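Local coordinates for protein ZYRO0G01672p (PDB 4U8T) that probably acts as a reader of N6-methyladenosine in mRNA, its YTH domain taking up the methylated base, at residues S34-V39 with F75-S80; C84-M89 with W116-D121; N92-L97 with A111-W116. All coordinates share one frame; numbering follows the deposited sequence.

Interaction 1: S34-V39 with F75-S80; sequences SSLEHV and FSVNAS. With nucleotides of chain G.
V77, near the end of strand 71-77, is the bump of this contact, and the first turn of helix 36-45 is the hollow that takes it. Its two methyls share the work: CG2 presses on L36 CA at 3.8 Å and also on V39 CG2, while CG1, anti to the backbone N (chi1 177°), lies against the backbone between S35 and L36. L36 crosses V77 at about a right angle, its CD1 meeting the same CG2. Deeper in, V39 CG1 slides past the ring of F75, 4.0 Å from CD2. S35 caps the turn, its OG accepting from H38 N at 3.1 Å.

Beside this apolar packing, both segments turn polar groups to the RNA of chain G. H38 ND1 donates to N1 of the methyladenosine at 2.8 Å, nearly straight (170°), with the base nitrogen in the plane of the imidazole; W102 meets the same ring. N78 OD1 takes a bond from the ribose O2' at 2.7 Å, and A79 N grips OP1 of adenosine 6 of chain G at 2.8 Å. In place of H38, an alanine here removes the ND1 donor, and the base, left without a mate at N1, would probably be freer to shift in its site. Helix start and strand end, joined by apolar packing, thus line the N6-methyladenosine site of the YTH domain.

Interaction 2: C84-M89 with W116-D121; sequences CGVAEM and WIVVRD
V86 faces two residues at once, I117 and V118, and the backbone bonds between strands 84-89 and 116-121 revolve around it. Its carbonyl O accepts from I117 N (3.0 Å) and V118 N (3.2 Å), both donors lying in the carbonyl plane, and its own N returns a bond to V118 O at 3.0 Å. This doubled acceptor is a classic beta bulge in an antiparallel pair. Farther along, R120 N reaches C84 O from above the carbonyl plane.

Apolar packing lies on both faces of the sheet. On one, V86 and V118 run side by side, CB to CB 3.8 Å, both touching F161 of helix 151-161. On the other, A87 CB sits over the five-membered ring of W116, 4.0 Å from its centroid and 8° off the normal, a CH-pi contact. Independently of either face, I117 CD1 crosses the extended chain of E88 at about a right angle, touching CG at 3.6 Å.

Among the polar contacts, a water donates to both C84 O and D121 OD1. The middle of the contact thus relies on backbone hydrogen bonds and hydrocarbon packing, while the carboxylates of E88 and D121 have their salt-bridge mates outside the two segments, K70 and R82 respectively.

Interaction 3: N92-L97 with A111-W116; sequences NLREDL and AFKVRW
A111, K113 and L97 give up the most surface to this contact, where the outer end of strand 82-94 and the loop after it meet the start of strand 111-123. A111 works chiefly through its backbone. Its O accepts from R94 N at 3.0 Å (N-H...O 166°), the one hydrogen bond between the segments, and L97 CD1 comes up to the same oxygen at 3.8 Å. L93 CD1 also touches A111 C.

L97 closes over this strand from the loop. Its two methyls divide the neighbours: CD1 leans toward the A111 carbonyl and K113 CG, while CD2 meets K113 CE at 3.9 Å, the two side chains crossing at about a right angle. K113 is stretched out, every torsion beyond chi1 near 180°, and this carries its methylene chain past L97 with CD over one face of the R94 guanidinium, toward its rim. The two cationic ends therefore lie near each other with no bond between them.

F112 flanks the joint. L93 CD1 meets the edge of its ring, in plane, at 3.6 Å from CD2, and N92 O lies against its CB. N55 and L58 of helix 52-63 touch the same F112 side chain. The two strands, consecutive in the chain, antiparallel and joined by the loop beyond R94, form a beta hairpin of the YTH domain's central sheet; here, at its loop end, the short segments diverge (127°).

How the interactions relate
Interactions 2 and 3 hold the same two strands, 82-94 and 111-123, at different places: the first, mostly buried, is bonded by several backbone hydrogen bonds despite its bulge, whereas the second frays at the sheet's outer end, with a single backbone bond and cationic side chains. They share W116, and E88 O probably bonds to R115 N between them. Interaction 1 joins a helix to strand 71-77, the next strand in the sheet, and has no hydrogen bond across its segments; its polarity goes to RNA instead. W116, packed by F75 and V39, is where interactions 1 and 2 touch, its NE1 bonding S42.

Interaction 1: S34-V39 with F75-S80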
loop_
_atom_site.group_PDB
_atom_site.type_symbol
_atom_site.label_atom_id
_atom_site.label_comp_id
_atom_site.label_asym_id
_atom_site.label_seq_id
_atom_site.Cartn_x
_atom_site.Cartn_y
_atom_site.Cartn_z
ATOM N N SER A 34 4.737 7.483 8.373
ATOM C CA SER A 34 5.765 8.276 9.035
ATOM C C SER A 34 6.652 7.413 9.901
ATOM O O SER A 34 7.576 7.889 10.498
ATOM C CB SER A 34 5.138 9.348 9.900
ATOM O OG SER A 34 4.494 8.758 11.000
ATOM N N SER A 35 6.391 6.123 9.888
ATOM C CA SER A 35 6.914 5.171 10.836
ATOM C C SER A 35 7.004 3.761 10.220
ATOM O O SER A 35 6.028 3.256 9.683
ATOM C CB SER A 35 5.999 5.175 12.053
ATOM O OG SER A 35 6.064 3.972 12.764
ATOM N N LEU A 36 8.168 3.132 10.259
ATOM C CA LEU A 36 8.269 1.758 9.826
ATOM C C LEU A 36 7.539 0.864 10.782
ATOM O O LEU A 36 7.052 -0.156 10.399
ATOM C CB LEU A 36 9.717 1.318 9.708
ATOM C CG LEU A 36 9.920 -0.156 9.318
ATOM C CD1 LEU A 36 9.302 -0.566 7.993
ATOM C CD2 LEU A 36 11.328 -0.547 9.380
ATOM N N GLU A 37 7.471 1.228 12.043
ATOM C CA GLU A 37 6.830 0.362 13.011
ATOM C C GLU A 37 5.317 0.207 12.801
ATOM O O GLU A 37 4.768 -0.852 13.049
ATOM C CB GLU A 37 7.137 0.836 14.424
ATOM C CG GLU A 37 7.633 -0.321 15.296
ATOM C CD GLU A 37 8.970 -0.965 14.819
ATOM O OE1 GLU A 37 9.861 -0.259 14.306
ATOM O OE2 GLU A 37 9.143 -2.193 14.939
ATOM N N HIS A 38 4.642 1.267 12.365
ATOM C CA HIS A 38 3.220 1.175 12.056
ATOM C C HIS A 38 2.979 0.202 10.910
ATOM O O HIS A 38 1.966 -0.478 10.862
ATOM C CB HIS A 38 2.641 2.526 11.698
ATOM C CG HIS A 38 2.382 3.404 12.870
ATOM N ND1 HIS A 38 1.603 4.536 12.784
ATOM C CD2 HIS A 38 2.782 3.319 14.155
ATOM C CE1 HIS A 38 1.539 5.113 13.968
ATOM N NE2 HIS A 38 2.247 4.394 14.816
ATOM N N VAL A 39 3.928 0.148 9.991
ATOM C CA VAL A 39 3.836 -0.740 8.867
ATOM C C VAL A 39 3.985 -2.147 9.348
ATOM O O VAL A 39 3.265 -3.009 8.908
ATOM C CB VAL A 39 4.900 -0.440 7.815
ATOM C CG1 VAL A 39 4.752 -1.349 6.633
ATOM C CG2 VAL A 39 4.807 0.997 7.399
ATOM N N PHE A 75 3.117 0.226 -0.071
ATOM C CA PHE A 75 3.616 0.893 1.122
ATOM C C PHE A 75 5.031 1.482 0.986
ATOM O O PHE A 75 5.920 0.902 0.405
ATOM C CB PHE A 75 3.605 -0.060 2.296
ATOM C CG PHE A 75 2.278 -0.228 2.946
ATOM C CD1 PHE A 75 1.297 -0.990 2.365
ATOM C CD2 PHE A 75 2.029 0.334 4.177
ATOM C CE1 PHE A 75 0.104 -1.159 2.982
ATOM C CE2 PHE A 75 0.827 0.179 4.783
ATOM C CZ PHE A 75 -0.137 -0.572 4.193
ATOM N N SER A 76 5.225 2.638 1.585
ATOM C CA SER A 76 6.496 3.320 1.563
ATOM C C SER A 76 6.661 4.156 2.807
ATOM O O SER A 76 5.820 4.987 3.100
ATOM C CB SER A 76 6.574 4.204 0.334
ATOM O OG SER A 76 7.613 5.131 0.439
ATOM N N VAL A 77 7.745 3.974 3.541
ATOM C CA VAL A 77 7.951 4.786 4.734
ATOM C C VAL A 77 8.539 6.151 4.352
ATOM O O VAL A 77 9.366 6.239 3.466
ATOM C CB VAL A 77 8.823 4.045 5.750
ATOM C CG1 VAL A 77 9.103 4.892 6.922
ATOM C CG2 VAL A 77 8.107 2.805 6.205
ATOM N N ASN A 78 8.064 7.220 4.986
ATOM C CA ASN A 78 8.577 8.559 4.695
ATOM C C ASN A 78 10.067 8.662 4.807
ATOM O O ASN A 78 10.632 8.231 5.796
ATOM C CB ASN A 78 7.967 9.613 5.613
ATOM C CG ASN A 78 6.518 9.917 5.297
ATOM O OD1 ASN A 78 5.899 10.702 5.979
ATOM N ND2 ASN A 78 5.973 9.271 4.296
ATOM N N ALA A 79 10.692 9.255 3.799
ATOM C CA ALA A 79 12.144 9.492 3.774
ATOM C C ALA A 79 12.991 8.230 3.832
ATOM O O ALA A 79 14.176 8.301 4.100
ATOM C CB ALA A 79 12.542 10.409 4.909
ATOM N N SER A 80 12.384 7.082 3.569
ATOM C CA SER A 80 13.095 5.811 3.596
ATOM C C SER A 80 13.805 5.460 2.292
ATOM O O SER A 80 14.560 4.502 2.254
ATOM C CB SER A 80 12.148 4.691 3.977
ATOM O OG SER A 80 11.204 4.461 2.968
ATOM C C2 6MZ G 4 1.622 6.510 10.448
ATOM C C4 6MZ G 4 0.759 7.676 8.622
ATOM C C5 6MZ G 4 -0.375 6.772 8.587
ATOM O O1P 6MZ G 4 -1.301 15.243 8.638
ATOM O O2P 6MZ G 4 0.403 16.118 6.982
ATOM N N9 6MZ G 4 0.574 8.535 7.625
ATOM N N3 6MZ G 4 1.707 7.484 9.559
ATOM N N1 6MZ G 4 0.606 5.661 10.481
ATOM C C6 6MZ G 4 -0.406 5.717 9.606
ATOM N N6 6MZ G 4 -1.418 4.841 9.660
ATOM C C9 6MZ G 4 -1.485 3.901 10.747
ATOM N N7 6MZ G 4 -1.152 7.172 7.571
ATOM C C8 6MZ G 4 -0.570 8.245 7.015
ATOM O "O5'" 6MZ G 4 0.073 13.675 7.442
ATOM C "C5'" 6MZ G 4 0.203 12.842 6.305
ATOM C "C4'" 6MZ G 4 1.246 11.795 6.532
ATOM O "O4'" 6MZ G 4 0.740 10.829 7.448
ATOM C "C1'" 6MZ G 4 1.466 9.652 7.311
ATOM C "C2'" 6MZ G 4 2.026 9.611 5.900
ATOM O "O2'" 6MZ G 4 3.432 9.527 6.006
ATOM C "C3'" 6MZ G 4 1.641 10.974 5.321
ATOM O "O3'" 6MZ G 4 2.718 11.558 4.632
ATOM P P 6MZ G 4 -0.604 15.099 7.351
ATOM P P A G 6 9.113 11.128 1.048
ATOM O OP1 A G 6 9.354 9.735 1.339
ATOM O OP2 A G 6 9.412 12.131 2.067
ATOM O "O5'" A G 6 9.950 11.503 -0.239
ATOM C "C5'" A G 6 9.897 10.718 -1.405
ATOM C "C4'" A G 6 10.572 11.400 -2.562
ATOM O "O4'" A G 6 10.000 12.701 -2.789
ATOM C "C3'" A G 6 12.058 11.663 -2.436
ATOM O "O3'" A G 6 12.784 10.522 -2.799
ATOM C "C2'" A G 6 12.277 12.785 -3.413
ATOM O "O2'" A G 6 12.311 12.243 -4.716
ATOM C "C1'" A G 6 10.987 13.577 -3.261
ATOM N N9 A G 6 11.103 14.658 -2.283
ATOM C C8 A G 6 10.501 14.681 -1.069
ATOM N N7 A G 6 10.736 15.765 -0.390
ATOM C C5 A G 6 11.542 16.510 -1.228
ATOM C C6 A G 6 12.125 17.772 -1.080
ATOM N N6 A G 6 11.987 18.505 0.022
ATOM N N1 A G 6 12.883 18.233 -2.093
ATOM C C2 A G 6 13.012 17.473 -3.186
ATOM N N3 A G 6 12.506 16.272 -3.446
ATOM C C4 A G 6 11.764 15.845 -2.414
ATOM P P C G 5 2.521 12.207 3.203
ATOM O OP1 C G 5 2.838 13.634 3.286
ATOM O OP2 C G 5 1.215 11.780 2.746
ATOM O "O5'" C G 5 3.606 11.497 2.306
ATOM C "C5'" C G 5 4.955 11.916 2.297
ATOM C "C4'" C G 5 5.412 12.137 0.892
ATOM O "O4'" C G 5 4.716 13.249 0.335
ATOM C "C3'" C G 5 6.873 12.450 0.652
ATOM O "O3'" C G 5 7.604 11.245 0.571
ATOM C "C2'" C G 5 6.862 13.217 -0.673
ATOM O "O2'" C G 5 7.082 12.346 -1.764
ATOM C "C1'" C G 5 5.424 13.738 -0.757
ATOM N N1 C G 5 5.257 15.192 -0.818
ATOM C C2 C G 5 4.403 15.584 -1.842
ATOM O O2 C G 5 3.918 14.713 -2.572
ATOM N N3 C G 5 4.107 16.878 -2.018
ATOM C C4 C G 5 4.636 17.754 -1.201
ATOM N N4 C G 5 4.317 19.013 -1.440
ATOM C C5 C G 5 5.513 17.377 -0.142
ATOM C C6 C G 5 5.809 16.083 0.034
#

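Interaction 2: C84-M89 with W116-D121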
loop_
_atom_site.group_PDB
_atom_site.type_symbol
_atom_site.label_atom_id
_atom_site.label_comp_id
_atom_site.label_asym_id
_atom_site.label_seq_id
_atom_site.Cartn_x
_atom_site.Cartn_y
_atom_site.Cartn_z
ATOM N N CYS A 84 8.218 -0.740 0.424
ATOM C CA CYS A 84 8.560 -1.855 1.264
ATOM C C CYS A 84 7.550 -2.964 1.262
ATOM O O CYS A 84 7.696 -3.889 1.987
ATOM C CB CYS A 84 8.790 -1.381 2.690
ATOM S SG CYS A 84 7.422 -0.633 3.576
ATOM N N GLY A 85 6.518 -2.883 0.456
ATOM C CA GLY A 85 5.566 -3.967 0.409
ATOM C C GLY A 85 4.250 -3.665 -0.252
ATOM O O GLY A 85 4.003 -2.537 -0.648
ATOM N N VAL A 86 3.421 -4.696 -0.394
ATOM C CA VAL A 86 2.145 -4.593 -1.075
ATOM C C VAL A 86 1.068 -5.265 -0.278
ATOM O O VAL A 86 1.239 -6.384 0.134
ATOM C CB VAL A 86 2.208 -5.240 -2.462
ATOM C CG1 VAL A 86 0.887 -5.113 -3.180
ATOM C CG2 VAL A 86 3.291 -4.608 -3.261
ATOM N N ALA A 87 -0.069 -4.606 -0.107
ATOM C CA ALA A 87 -1.199 -5.210 0.570
ATOM C C ALA A 87 -2.486 -5.008 -0.219
ATOM O O ALA A 87 -2.555 -4.154 -1.064
ATOM C CB ALA A 87 -1.332 -4.645 1.936
ATOM N N GLU A 88 -3.493 -5.833 0.033
ATOM C CA GLU A 88 -4.841 -5.585 -0.471
ATOM C C GLU A 88 -5.750 -5.105 0.623
ATOM O O GLU A 88 -5.552 -5.464 1.756
ATOM C CB GLU A 88 -5.477 -6.827 -1.060
ATOM C CG GLU A 88 -4.632 -7.657 -1.949
ATOM C CD GLU A 88 -5.322 -8.943 -2.260
ATOM O OE1 GLU A 88 -6.321 -9.233 -1.569
ATOM O OE2 GLU A 88 -4.888 -9.648 -3.195
HETATM N N MSE A 89 -6.761 -4.313 0.278
HETATM C CA MSE A 89 -7.840 -4.060 1.204
HETATM C C MSE A 89 -8.688 -5.319 1.260
HETATM O O MSE A 89 -8.846 -6.007 0.267
HETATM C CB MSE A 89 -8.662 -2.852 0.786
HETATM C CG MSE A 89 -7.964 -1.529 0.945
HETATM SE SE MSE A 89 -9.010 0.073 0.567
HETATM C CE MSE A 89 -10.106 0.136 2.113
ATOM N N TRP A 116 -1.730 -8.818 3.560
ATOM C CA TRP A 116 -0.398 -8.626 2.986
ATOM C C TRP A 116 0.022 -9.701 1.967
ATOM O O TRP A 116 -0.198 -10.880 2.152
ATOM C CB TRP A 116 0.621 -8.483 4.127
ATOM C CG TRP A 116 0.598 -7.103 4.703
ATOM C CD1 TRP A 116 -0.294 -6.611 5.598
ATOM C CD2 TRP A 116 1.488 -6.032 4.401
ATOM N NE1 TRP A 116 -0.019 -5.314 5.876
ATOM C CE2 TRP A 116 1.071 -4.927 5.148
ATOM C CE3 TRP A 116 2.599 -5.900 3.575
ATOM C CZ2 TRP A 116 1.721 -3.709 5.089
ATOM C CZ3 TRP A 116 3.244 -4.687 3.528
ATOM C CH2 TRP A 116 2.804 -3.613 4.273
ATOM N N ILE A 117 0.603 -9.235 0.867
ATOM C CA ILE A 117 0.990 -10.046 -0.288
ATOM C C ILE A 117 2.495 -10.110 -0.510
ATOM O O ILE A 117 3.062 -11.158 -0.797
ATOM C CB ILE A 117 0.426 -9.466 -1.585
ATOM C CG1 ILE A 117 -1.065 -9.547 -1.675
ATOM C CG2 ILE A 117 0.984 -10.164 -2.785
ATOM C CD1 ILE A 117 -1.466 -8.969 -2.968
ATOM N N VAL A 118 3.113 -8.942 -0.451
ATOM C CA VAL A 118 4.525 -8.778 -0.708
ATOM C C VAL A 118 5.151 -8.049 0.455
ATOM O O VAL A 118 4.628 -7.057 0.909
ATOM C CB VAL A 118 4.789 -7.969 -1.977
ATOM C CG1 VAL A 118 6.249 -7.957 -2.291
ATOM C CG2 VAL A 118 4.028 -8.534 -3.125
ATOM N N VAL A 119 6.257 -8.560 0.954
ATOM C CA VAL A 119 7.063 -7.815 1.891
ATOM C C VAL A 119 8.462 -7.801 1.337
ATOM O O VAL A 119 9.155 -8.797 1.388
ATOM C CB VAL A 119 7.054 -8.436 3.311
ATOM C CG1 VAL A 119 7.998 -7.707 4.217
ATOM C CG2 VAL A 119 5.680 -8.421 3.908
ATOM N N ARG A 120 8.882 -6.676 0.804
ATOM C CA ARG A 120 10.182 -6.593 0.175
ATOM C C ARG A 120 10.539 -5.170 -0.152
ATOM O O ARG A 120 9.700 -4.415 -0.571
ATOM C CB ARG A 120 10.226 -7.416 -1.101
ATOM C CG ARG A 120 11.231 -6.849 -2.076
ATOM C CD ARG A 120 11.243 -7.457 -3.409
ATOM N NE ARG A 120 12.451 -7.019 -4.062
ATOM C CZ ARG A 120 12.930 -7.553 -5.170
ATOM N NH1 ARG A 120 14.052 -7.089 -5.689
ATOM N NH2 ARG A 120 12.300 -8.558 -5.747
ATOM N N ASP A 121 11.800 -4.806 0.041
ATOM C CA ASP A 121 12.265 -3.479 -0.327
ATOM C C ASP A 121 12.471 -3.339 -1.817
ATOM O O ASP A 121 13.035 -4.211 -2.452
ATOM C CB ASP A 121 13.562 -3.148 0.389
ATOM C CG ASP A 121 13.367 -2.882 1.846
ATOM O OD1 ASP A 121 12.265 -3.094 2.345
ATOM O OD2 ASP A 121 14.314 -2.439 2.504
HETATM O O HOH W 1 10.184 -4.783 2.941
#

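Interaction 3: N92-L97 with A111-W116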
loop_
_atom_site.group_PDB
_atom_site.type_symbol
_atom_site.label_atom_id
_atom_site.label_comp_id
_atom_site.label_asym_id
_atom_site.label_seq_id
_atom_site.Cartn_x
_atom_site.Cartn_y
_atom_site.Cartn_z
ATOM N N ASN A 92 -13.978 -2.740 4.077
ATOM C CA ASN A 92 -14.172 -1.316 4.108
ATOM C C ASN A 92 -13.789 -0.869 5.503
ATOM O O ASN A 92 -13.414 -1.674 6.327
ATOM C CB ASN A 92 -15.606 -0.951 3.762
ATOM C CG ASN A 92 -15.737 0.440 3.177
ATOM O OD1 ASN A 92 -14.991 1.344 3.519
ATOM N ND2 ASN A 92 -16.705 0.615 2.307
ATOM N N LEU A 93 -13.878 0.417 5.770
ATOM C CA LEU A 93 -13.529 0.944 7.071
ATOM C C LEU A 93 -14.524 0.390 8.111
ATOM O O LEU A 93 -15.694 0.187 7.820
ATOM C CB LEU A 93 -13.502 2.475 6.992
ATOM C CG LEU A 93 -12.657 3.417 7.843
ATOM C CD1 LEU A 93 -11.219 3.150 7.699
ATOM C CD2 LEU A 93 -12.901 4.827 7.402
ATOM N N ARG A 94 -14.036 0.063 9.296
ATOM C CA ARG A 94 -14.869 -0.472 10.368
ATOM C C ARG A 94 -14.583 0.279 11.648
ATOM O O ARG A 94 -13.699 1.127 11.675
ATOM C CB ARG A 94 -14.627 -1.960 10.596
ATOM C CG ARG A 94 -14.972 -2.862 9.449
ATOM C CD ARG A 94 -14.961 -4.293 9.917
ATOM N NE ARG A 94 -15.263 -5.229 8.840
ATOM C CZ ARG A 94 -15.136 -6.551 8.944
ATOM N NH1 ARG A 94 -14.705 -7.094 10.079
ATOM N NH2 ARG A 94 -15.441 -7.331 7.914
ATOM N N GLU A 95 -15.359 0.027 12.697
ATOM C CA GLU A 95 -15.101 0.723 13.955
ATOM C C GLU A 95 -14.724 -0.282 15.025
ATOM O O GLU A 95 -14.201 0.086 16.068
ATOM C CB GLU A 95 -16.284 1.564 14.427
ATOM C CG GLU A 95 -15.804 2.596 15.432
ATOM C CD GLU A 95 -16.894 3.440 16.021
ATOM O OE1 GLU A 95 -17.885 2.868 16.508
ATOM O OE2 GLU A 95 -16.752 4.678 15.997
ATOM N N ASP A 96 -14.932 -1.559 14.725
ATOM C CA ASP A 96 -14.801 -2.604 15.723
ATOM C C ASP A 96 -13.449 -3.295 15.670
ATOM O O ASP A 96 -13.320 -4.435 16.090
ATOM C CB ASP A 96 -15.874 -3.671 15.506
ATOM C CG ASP A 96 -15.717 -4.389 14.156
ATOM O OD1 ASP A 96 -14.990 -3.877 13.294
ATOM O OD2 ASP A 96 -16.271 -5.486 13.959
ATOM N N LEU A 97 -12.435 -2.599 15.173
ATOM C CA LEU A 97 -11.102 -3.168 15.092
ATOM C C LEU A 97 -10.165 -2.504 16.074
ATOM O O LEU A 97 -10.406 -1.386 16.513
ATOM C CB LEU A 97 -10.549 -3.049 13.683
ATOM C CG LEU A 97 -11.320 -3.794 12.611
ATOM C CD1 LEU A 97 -10.757 -3.410 11.287
ATOM C CD2 LEU A 97 -11.147 -5.264 12.830
ATOM N N ALA A 111 -10.107 1.931 11.099
ATOM C CA ALA A 111 -9.169 1.210 10.273
ATOM C C ALA A 111 -9.899 0.232 9.434
ATOM O O ALA A 111 -11.041 -0.037 9.673
ATOM C CB ALA A 111 -8.144 0.497 11.116
ATOM N N PHE A 112 -9.210 -0.356 8.476
ATOM C CA PHE A 112 -9.812 -1.389 7.665
ATOM C C PHE A 112 -8.887 -2.581 7.582
ATOM O O PHE A 112 -7.713 -2.453 7.813
ATOM C CB PHE A 112 -10.128 -0.860 6.267
ATOM C CG PHE A 112 -9.000 -0.109 5.621
ATOM C CD1 PHE A 112 -8.012 -0.785 4.936
ATOM C CD2 PHE A 112 -8.940 1.269 5.681
ATOM C CE1 PHE A 112 -6.997 -0.117 4.346
ATOM C CE2 PHE A 112 -7.920 1.949 5.089
ATOM C CZ PHE A 112 -6.950 1.255 4.417
ATOM N N LYS A 113 -9.423 -3.735 7.231
ATOM C CA LYS A 113 -8.623 -4.940 7.138
ATOM C C LYS A 113 -7.802 -4.939 5.891
ATOM O O LYS A 113 -8.250 -4.508 4.837
ATOM C CB LYS A 113 -9.503 -6.193 7.179
ATOM C CG LYS A 113 -10.137 -6.421 8.520
ATOM C CD LYS A 113 -11.007 -7.632 8.557
ATOM C CE LYS A 113 -11.430 -7.883 9.999
ATOM N NZ LYS A 113 -12.319 -9.061 10.203
ATOM N N VAL A 114 -6.589 -5.448 6.019
ATOM C CA VAL A 114 -5.688 -5.604 4.885
ATOM C C VAL A 114 -5.117 -7.004 4.861
ATOM O O VAL A 114 -5.005 -7.659 5.875
ATOM C CB VAL A 114 -4.507 -4.581 4.904
ATOM C CG1 VAL A 114 -4.991 -3.186 4.672
ATOM C CG2 VAL A 114 -3.736 -4.663 6.178
ATOM N N ARG A 115 -4.840 -7.494 3.675
ATOM C CA ARG A 115 -4.172 -8.766 3.506
ATOM C C ARG A 115 -2.811 -8.566 2.838
ATOM O O ARG A 115 -2.730 -8.077 1.727
ATOM C CB ARG A 115 -5.116 -9.713 2.774
ATOM C CG ARG A 115 -5.917 -10.515 3.790
ATOM C CD ARG A 115 -7.254 -11.069 3.327
ATOM N NE ARG A 115 -7.246 -11.607 1.974
ATOM C CZ ARG A 115 -8.350 -11.905 1.295
ATOM N NH1 ARG A 115 -8.259 -12.369 0.053
ATOM N NH2 ARG A 115 -9.543 -11.763 1.871
ATOM N N TRP A 116 -1.730 -8.818 3.560
ATOM C CA TRP A 116 -0.398 -8.626 2.986
ATOM C C TRP A 116 0.022 -9.701 1.967
ATOM O O TRP A 116 -0.198 -10.880 2.152
ATOM C CB TRP A 116 0.621 -8.483 4.127
ATOM C CG TRP A 116 0.598 -7.103 4.703
ATOM C CD1 TRP A 116 -0.294 -6.611 5.598
ATOM C CD2 TRP A 116 1.488 -6.032 4.401
ATOM N NE1 TRP A 116 -0.019 -5.314 5.876
ATOM C CE2 TRP A 116 1.071 -4.927 5.148
ATOM C CE3 TRP A 116 2.599 -5.900 3.575
ATOM C CZ2 TRP A 116 1.721 -3.709 5.089
ATOM C CZ3 TRP A 116 3.244 -4.687 3.528
ATOM C CH2 TRP A 116 2.804 -3.613 4.273
#